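Local coordinates for protein DNA fragmentation factor subunit beta (Mus musculus, PDB 1V0D) that is a nuclease that cleaves DNA and brings about chromatin condensation during apoptosis, at residues Arg160-Cys163 against Glu164-Arg168; Leu261-Ile264 against Ile265-Arg269; Glu284-Trp287 against Glu288-Tyr291. All coordinates share one frame; numbering follows the deposited sequence.

Contact 1: residues Arg160-Cys163 against Glu164-Arg168; sequences RYSC and ESRIR
One carbonyl oxygen, Tyr161 O, takes two bonds from Ser165, one helical turn on. Tyr161 O accepts the backbone bond from Ser165 N and a second bond from Ser165 OG at 2.8 Å. The two donors arrive from opposite faces of the carbonyl plane, the hydroxyl standing 36° out of it. With OG beside its own backbone N (chi1 -58°), the Ser165 hydroxyl folds back along the helix to reach this oxygen, and there it also lies over one face of the Tyr161 ring, 3.6 Å from CE2 and displaced toward the rim. Two further i to i+4 backbone bonds, Glu164 N to Arg160 O at 3.0 Å and Ile167 N to Cys163 O at 3.2 Å, are nearly straight; that of Arg166 N to Ser162 O is weak.

A water accepts from Arg166 NH2 in the guanidinium plane and also bonds Ser162 OG. The firmer polar partner of this arginine is the carbonyl of Trp259.

Arg160 and Glu164 run side by side, with Glu164 OE2 3.5 Å from Arg160 CG, yet their charged ends do not meet: Arg160 NE stays 5.5 Å from Glu164 OE2. On the buried side, Cys163 SG packs against Ile167 CD1 at 4.0 Å. Such i to i+4 pairing, with a serine hydroxyl bonded to the carbonyl one turn back, is characteristic of an alpha-helix, here the interior of helix 155-175.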
# COMPACT_ATOMS: atom_id res chain seq x y z
N ARG A 160 -16.09 -9.13 0.61
CA ARG A 160 -16.86 -9.06 1.84
C ARG A 160 -15.93 -9.51 2.96
O ARG A 160 -15.76 -8.83 3.97
CB ARG A 160 -18.06 -10.00 1.74
CG ARG A 160 -19.09 -9.83 2.84
CD ARG A 160 -20.28 -10.72 2.56
NE ARG A 160 -20.67 -10.65 1.16
CZ ARG A 160 -21.26 -11.65 0.50
NH1 ARG A 160 -21.54 -12.79 1.12
NH2 ARG A 160 -21.57 -11.51 -0.79
N TYR A 161 -15.31 -10.67 2.76
CA TYR A 161 -14.37 -11.25 3.71
C TYR A 161 -13.25 -10.26 4.03
O TYR A 161 -12.85 -10.07 5.18
CB TYR A 161 -13.75 -12.53 3.12
CG TYR A 161 -12.54 -13.02 3.89
CD1 TYR A 161 -12.70 -13.83 5.02
CD2 TYR A 161 -11.25 -12.64 3.52
CE1 TYR A 161 -11.59 -14.24 5.77
CE2 TYR A 161 -10.13 -13.04 4.26
CZ TYR A 161 -10.31 -13.84 5.39
OH TYR A 161 -9.21 -14.26 6.14
N SER A 162 -12.72 -9.64 2.98
CA SER A 162 -11.64 -8.69 3.13
C SER A 162 -12.03 -7.56 4.07
O SER A 162 -11.26 -7.20 4.96
CB SER A 162 -11.28 -8.11 1.76
OG SER A 162 -10.35 -7.07 1.92
N CYS A 163 -13.21 -6.99 3.86
CA CYS A 163 -13.69 -5.90 4.69
C CYS A 163 -13.86 -6.36 6.12
O CYS A 163 -13.45 -5.66 7.05
CB CYS A 163 -15.03 -5.38 4.17
SG CYS A 163 -15.73 -4.04 5.17
N GLU A 164 -14.47 -7.53 6.30
CA GLU A 164 -14.67 -8.10 7.63
C GLU A 164 -13.36 -8.22 8.39
O GLU A 164 -13.32 -8.12 9.62
CB GLU A 164 -15.29 -9.49 7.53
CG GLU A 164 -16.71 -9.52 7.03
CD GLU A 164 -17.20 -10.94 6.84
OE1 GLU A 164 -16.86 -11.80 7.69
OE2 GLU A 164 -17.94 -11.19 5.85
N SER A 165 -12.28 -8.45 7.65
CA SER A 165 -10.97 -8.61 8.24
C SER A 165 -10.44 -7.31 8.81
O SER A 165 -9.90 -7.29 9.92
CB SER A 165 -10.01 -9.16 7.20
OG SER A 165 -10.49 -10.39 6.71
N ARG A 166 -10.57 -6.22 8.06
CA ARG A 166 -10.07 -4.95 8.54
C ARG A 166 -10.80 -4.63 9.83
O ARG A 166 -10.19 -4.27 10.84
CB ARG A 166 -10.34 -3.84 7.53
CG ARG A 166 -9.91 -4.15 6.13
CD ARG A 166 -10.08 -2.93 5.25
NE ARG A 166 -9.62 -3.15 3.88
CZ ARG A 166 -9.09 -2.19 3.14
NH1 ARG A 166 -8.96 -0.97 3.65
NH2 ARG A 166 -8.67 -2.45 1.89
N ILE A 167 -12.11 -4.78 9.79
CA ILE A 167 -12.94 -4.48 10.94
C ILE A 167 -12.70 -5.40 12.11
O ILE A 167 -12.76 -4.96 13.27
CB ILE A 167 -14.41 -4.43 10.51
CG1 ILE A 167 -14.64 -3.15 9.72
CG2 ILE A 167 -15.34 -4.50 11.72
CD1 ILE A 167 -15.97 -3.08 9.04
N ARG A 168 -12.42 -6.66 11.84
CA ARG A 168 -12.15 -7.61 12.91
C ARG A 168 -10.80 -7.22 13.47
O ARG A 168 -10.51 -7.42 14.65
CB ARG A 168 -12.09 -9.02 12.35
CG ARG A 168 -12.73 -10.05 13.25
CD ARG A 168 -13.18 -11.21 12.41
NE ARG A 168 -13.88 -12.23 13.18
CZ ARG A 168 -14.64 -13.17 12.63
NH1 ARG A 168 -14.78 -13.20 11.31
NH2 ARG A 168 -15.26 -14.06 13.40
O HOH W 1 -9.13 -5.40 0.51

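Contact 2: residues Leu261-Ile264 against Ile265-Arg269; sequences LDHI and IEKKR. With MG (magnesium ion), chain C.
The turn that leads from strand 260-263 into helix 267-281 brings His263 against Lys267, next to a magnesium site, in a nuclease region consistent with the His-Me finger (beta-beta-alpha-metal) family. Lys267 lays its aliphatic chain over one face of the imidazole. Its CB sits 3.9 Å from the ring centroid and 17° off the normal, a CH-pi contact displaced toward the rim at CD2. Farther along the extended chain, Lys267 CD passes 3.8 Å from His263 CE1, the lysine chain running slantwise across the imidazole. The lysine then carries its amine beyond the ring to a salt bridge with Glu173, while His263 NE2 is hydrogen-bonded to the carbonyl of Leu294. With an alanine in place of His263, the methylenes of Lys267 would probably lose the flat surface they rest on, and the Leu294 carbonyl its mate.

The neighbouring strand residue serves the metal. Asp262 directs CG anti to its amide nitrogen (chi1 -180°), and OD1 binds magnesium at 2.3 Å; His308 completes the protein part of the site, and OD2 is held by His313 NE2. Glu266 occupies the N-cap position of the helix.

Strand 260-263 pairs antiparallel with strand 300-303, on whose Leu300 both Leu261 and His263 pack, whereas Leu261 and Lys267 touch Tyr170 of helix 155-175.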
# COMPACT_ATOMS: atom_id res chain seq x y z
N LEU A 261 -9.69 2.37 5.25
CA LEU A 261 -10.94 2.77 5.90
C LEU A 261 -10.43 3.60 7.09
O LEU A 261 -10.21 3.09 8.19
CB LEU A 261 -11.72 1.56 6.44
CG LEU A 261 -12.64 0.79 5.49
CD1 LEU A 261 -13.47 -0.20 6.30
CD2 LEU A 261 -13.54 1.74 4.76
N ASP A 262 -10.23 4.89 6.85
CA ASP A 262 -9.66 5.79 7.84
C ASP A 262 -10.63 6.39 8.86
O ASP A 262 -11.64 6.98 8.49
CB ASP A 262 -8.88 6.88 7.08
CG ASP A 262 -8.22 7.91 7.99
OD1 ASP A 262 -7.50 7.54 8.95
OD2 ASP A 262 -8.41 9.11 7.71
N HIS A 263 -10.32 6.21 10.14
CA HIS A 263 -11.15 6.75 11.22
C HIS A 263 -10.98 8.28 11.29
O HIS A 263 -9.86 8.77 11.43
CB HIS A 263 -10.72 6.17 12.58
CG HIS A 263 -11.04 4.72 12.75
ND1 HIS A 263 -10.32 3.72 12.13
CD2 HIS A 263 -11.97 4.09 13.51
CE1 HIS A 263 -10.80 2.54 12.50
NE2 HIS A 263 -11.80 2.74 13.33
N ILE A 264 -12.09 9.01 11.20
CA ILE A 264 -12.03 10.46 11.26
C ILE A 264 -11.54 10.86 12.65
O ILE A 264 -10.64 11.68 12.79
CB ILE A 264 -13.39 11.09 11.00
CG1 ILE A 264 -13.94 10.57 9.65
CG2 ILE A 264 -13.26 12.61 10.97
CD1 ILE A 264 -15.30 11.10 9.28
N ILE A 265 -12.16 10.31 13.68
CA ILE A 265 -11.71 10.56 15.04
C ILE A 265 -10.81 9.34 15.25
O ILE A 265 -11.30 8.22 15.36
CB ILE A 265 -12.88 10.53 16.05
CG1 ILE A 265 -13.90 11.62 15.70
CG2 ILE A 265 -12.37 10.75 17.46
CD1 ILE A 265 -15.05 11.72 16.69
N GLU A 266 -9.50 9.57 15.25
CA GLU A 266 -8.52 8.50 15.38
C GLU A 266 -8.88 7.51 16.46
O GLU A 266 -9.18 7.88 17.59
CB GLU A 266 -7.15 9.10 15.64
CG GLU A 266 -6.68 10.00 14.54
CD GLU A 266 -5.31 10.59 14.82
OE1 GLU A 266 -5.20 11.43 15.74
OE2 GLU A 266 -4.34 10.20 14.12
N LYS A 267 -8.84 6.23 16.11
CA LYS A 267 -9.23 5.22 17.08
C LYS A 267 -8.18 4.91 18.12
O LYS A 267 -8.48 4.82 19.31
CB LYS A 267 -9.66 3.94 16.37
CG LYS A 267 -8.62 2.86 16.38
CD LYS A 267 -9.13 1.59 15.76
CE LYS A 267 -8.00 0.58 15.71
NZ LYS A 267 -8.40 -0.66 15.00
N LYS A 268 -6.94 4.73 17.69
CA LYS A 268 -5.88 4.40 18.64
C LYS A 268 -5.48 5.63 19.42
O LYS A 268 -5.35 5.61 20.64
CB LYS A 268 -4.67 3.83 17.89
CG LYS A 268 -3.71 3.03 18.76
CD LYS A 268 -2.76 2.22 17.87
CE LYS A 268 -2.06 1.08 18.62
NZ LYS A 268 -1.52 0.05 17.66
N ARG A 269 -5.31 6.72 18.69
CA ARG A 269 -4.91 7.99 19.27
C ARG A 269 -5.95 8.56 20.26
O ARG A 269 -5.57 9.00 21.34
CB ARG A 269 -4.65 8.98 18.14
CG ARG A 269 -3.93 10.26 18.52
CD ARG A 269 -2.47 9.99 18.87
NE ARG A 269 -1.70 11.24 19.00
CZ ARG A 269 -0.48 11.32 19.53
NH1 ARG A 269 0.12 10.23 19.99
NH2 ARG A 269 0.13 12.50 19.60
MG MG C . -6.07 6.16 10.10

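Contact 3: residues Glu284-Trp287 against Glu288-Tyr291; sequences EVNW and EYFY
Over one face of the Trp287 indole lies the carboxylate of the next residue, Glu288, the two planes stacked at 28° to each other. Glu288 CD stands 3.3 Å above the ring plane, over its centre, and Glu288 CG makes a CH-pi contact 3.9 Å from the centroid of the six-membered ring. At the indole edge, Tyr291 CB packs near the ring plane, 4.3 Å from Trp287 CE3. Trp287 holds CG between its backbone N and its carbonyl carbon (chi1 70°), and Glu288 bends at chi2; together these torsions fold the acid back over the indole. The polar end of Glu288 is gripped from elsewhere, OE1 forming a salt bridge with Arg324.

Of the other flat groups, the Phe290 ring receives Trp287 CA at its edge, and Val285 CG1 comes to 3.7 Å from Phe290 CE1, the side chains crossing at about a right angle. The Asn286 amide is turned only 20° from the Tyr289 ring plane, with ND2 beside Tyr289 CB and hydrogen-bonded to the carbonyl of Arg321.

Asn286 is the centre of an inverse gamma turn, closed by a weak bond from Trp287 N to Val285 O. Its own carbonyl oxygen takes Tyr289 N at 2.8 Å, and Trp287 O takes Tyr291 N at 3.0 Å; both bonds belong to the turn that leads into the helix through 288-291.

This turn packs against two helices: Phe290 on Val271, Thr274, Leu275 and Ala278 of helix 267-281, Trp287 and Tyr291 on helix 186-202.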
# COMPACT_ATOMS: atom_id res chain seq x y z
N GLU A 284 -22.47 5.42 33.78
CA GLU A 284 -22.76 4.34 32.84
C GLU A 284 -22.36 4.76 31.43
O GLU A 284 -22.81 5.79 30.93
CB GLU A 284 -24.25 4.01 32.89
CG GLU A 284 -24.59 2.55 32.66
CD GLU A 284 -26.05 2.37 32.27
OE1 GLU A 284 -26.90 3.10 32.85
OE2 GLU A 284 -26.35 1.51 31.40
N VAL A 285 -21.52 3.95 30.79
CA VAL A 285 -21.04 4.26 29.46
C VAL A 285 -21.95 3.87 28.30
O VAL A 285 -22.42 2.74 28.21
CB VAL A 285 -19.68 3.62 29.21
CG1 VAL A 285 -19.22 3.90 27.80
CG2 VAL A 285 -18.67 4.15 30.19
N ASN A 286 -22.18 4.83 27.41
CA ASN A 286 -23.01 4.61 26.23
C ASN A 286 -22.13 3.96 25.17
O ASN A 286 -21.83 4.57 24.14
CB ASN A 286 -23.55 5.94 25.73
CG ASN A 286 -24.23 5.82 24.38
OD1 ASN A 286 -24.83 4.79 24.06
ND2 ASN A 286 -24.14 6.87 23.57
N TRP A 287 -21.73 2.72 25.44
CA TRP A 287 -20.85 1.98 24.54
C TRP A 287 -21.27 1.94 23.07
O TRP A 287 -20.43 1.79 22.19
CB TRP A 287 -20.63 0.54 25.06
CG TRP A 287 -21.81 -0.37 24.99
CD1 TRP A 287 -22.63 -0.72 26.02
CD2 TRP A 287 -22.30 -1.05 23.83
NE1 TRP A 287 -23.61 -1.58 25.58
CE2 TRP A 287 -23.43 -1.80 24.23
CE3 TRP A 287 -21.89 -1.11 22.49
CZ2 TRP A 287 -24.16 -2.60 23.34
CZ3 TRP A 287 -22.62 -1.90 21.60
CH2 TRP A 287 -23.74 -2.64 22.03
N GLU A 288 -22.56 2.10 22.80
CA GLU A 288 -23.01 2.10 21.40
C GLU A 288 -22.34 3.23 20.63
O GLU A 288 -22.07 3.10 19.43
CB GLU A 288 -24.54 2.25 21.32
CG GLU A 288 -25.33 1.00 21.67
CD GLU A 288 -25.32 0.68 23.15
OE1 GLU A 288 -24.73 1.47 23.94
OE2 GLU A 288 -25.91 -0.36 23.55
N TYR A 289 -22.08 4.34 21.32
CA TYR A 289 -21.45 5.50 20.70
C TYR A 289 -20.05 5.14 20.22
O TYR A 289 -19.69 5.44 19.07
CB TYR A 289 -21.39 6.68 21.70
CG TYR A 289 -20.61 7.87 21.19
CD1 TYR A 289 -20.88 8.42 19.94
CD2 TYR A 289 -19.57 8.42 21.94
CE1 TYR A 289 -20.13 9.48 19.44
CE2 TYR A 289 -18.81 9.49 21.46
CZ TYR A 289 -19.09 10.01 20.20
OH TYR A 289 -18.31 11.04 19.68
N PHE A 290 -19.27 4.51 21.10
CA PHE A 290 -17.91 4.08 20.79
C PHE A 290 -17.92 3.04 19.69
O PHE A 290 -16.99 2.95 18.87
CB PHE A 290 -17.24 3.52 22.04
CG PHE A 290 -16.97 4.55 23.09
CD1 PHE A 290 -17.88 4.78 24.11
CD2 PHE A 290 -15.84 5.36 23.00
CE1 PHE A 290 -17.67 5.81 25.04
CE2 PHE A 290 -15.62 6.40 23.93
CZ PHE A 290 -16.54 6.62 24.95
N TYR A 291 -18.98 2.23 19.65
CA TYR A 291 -19.12 1.23 18.62
C TYR A 291 -19.14 1.99 17.28
O TYR A 291 -18.35 1.70 16.38
CB TYR A 291 -20.42 0.47 18.82
CG TYR A 291 -20.73 -0.52 17.73
CD1 TYR A 291 -20.11 -1.76 17.69
CD2 TYR A 291 -21.63 -0.20 16.72
CE1 TYR A 291 -20.38 -2.68 16.67
CE2 TYR A 291 -21.92 -1.09 15.69
CZ TYR A 291 -21.29 -2.33 15.68
OH TYR A 291 -21.57 -3.22 14.66

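Contacts 1 and 2 touch through Arg166 NH1 and Leu261 N, 3.8 Å apart in plain packing, although their centres are about 16 Å from each other. Helix 155-175 thus comes up against the strand that carries the metal ligand: the Arg166 side chain is about 10 Å from the magnesium ion that contact 2 holds directly. Contact 2 opens helix 267-281; contact 3 spans the loop after that helix and part of the next one. Their centres are also about 16 Å apart, their nearest atoms about 4 Å. Contacts 1 and 3 do not meet, with about 7 Å between nearest atoms. The Tyr291 side chain of contact 3 lies about 11 Å from a bound lead ion.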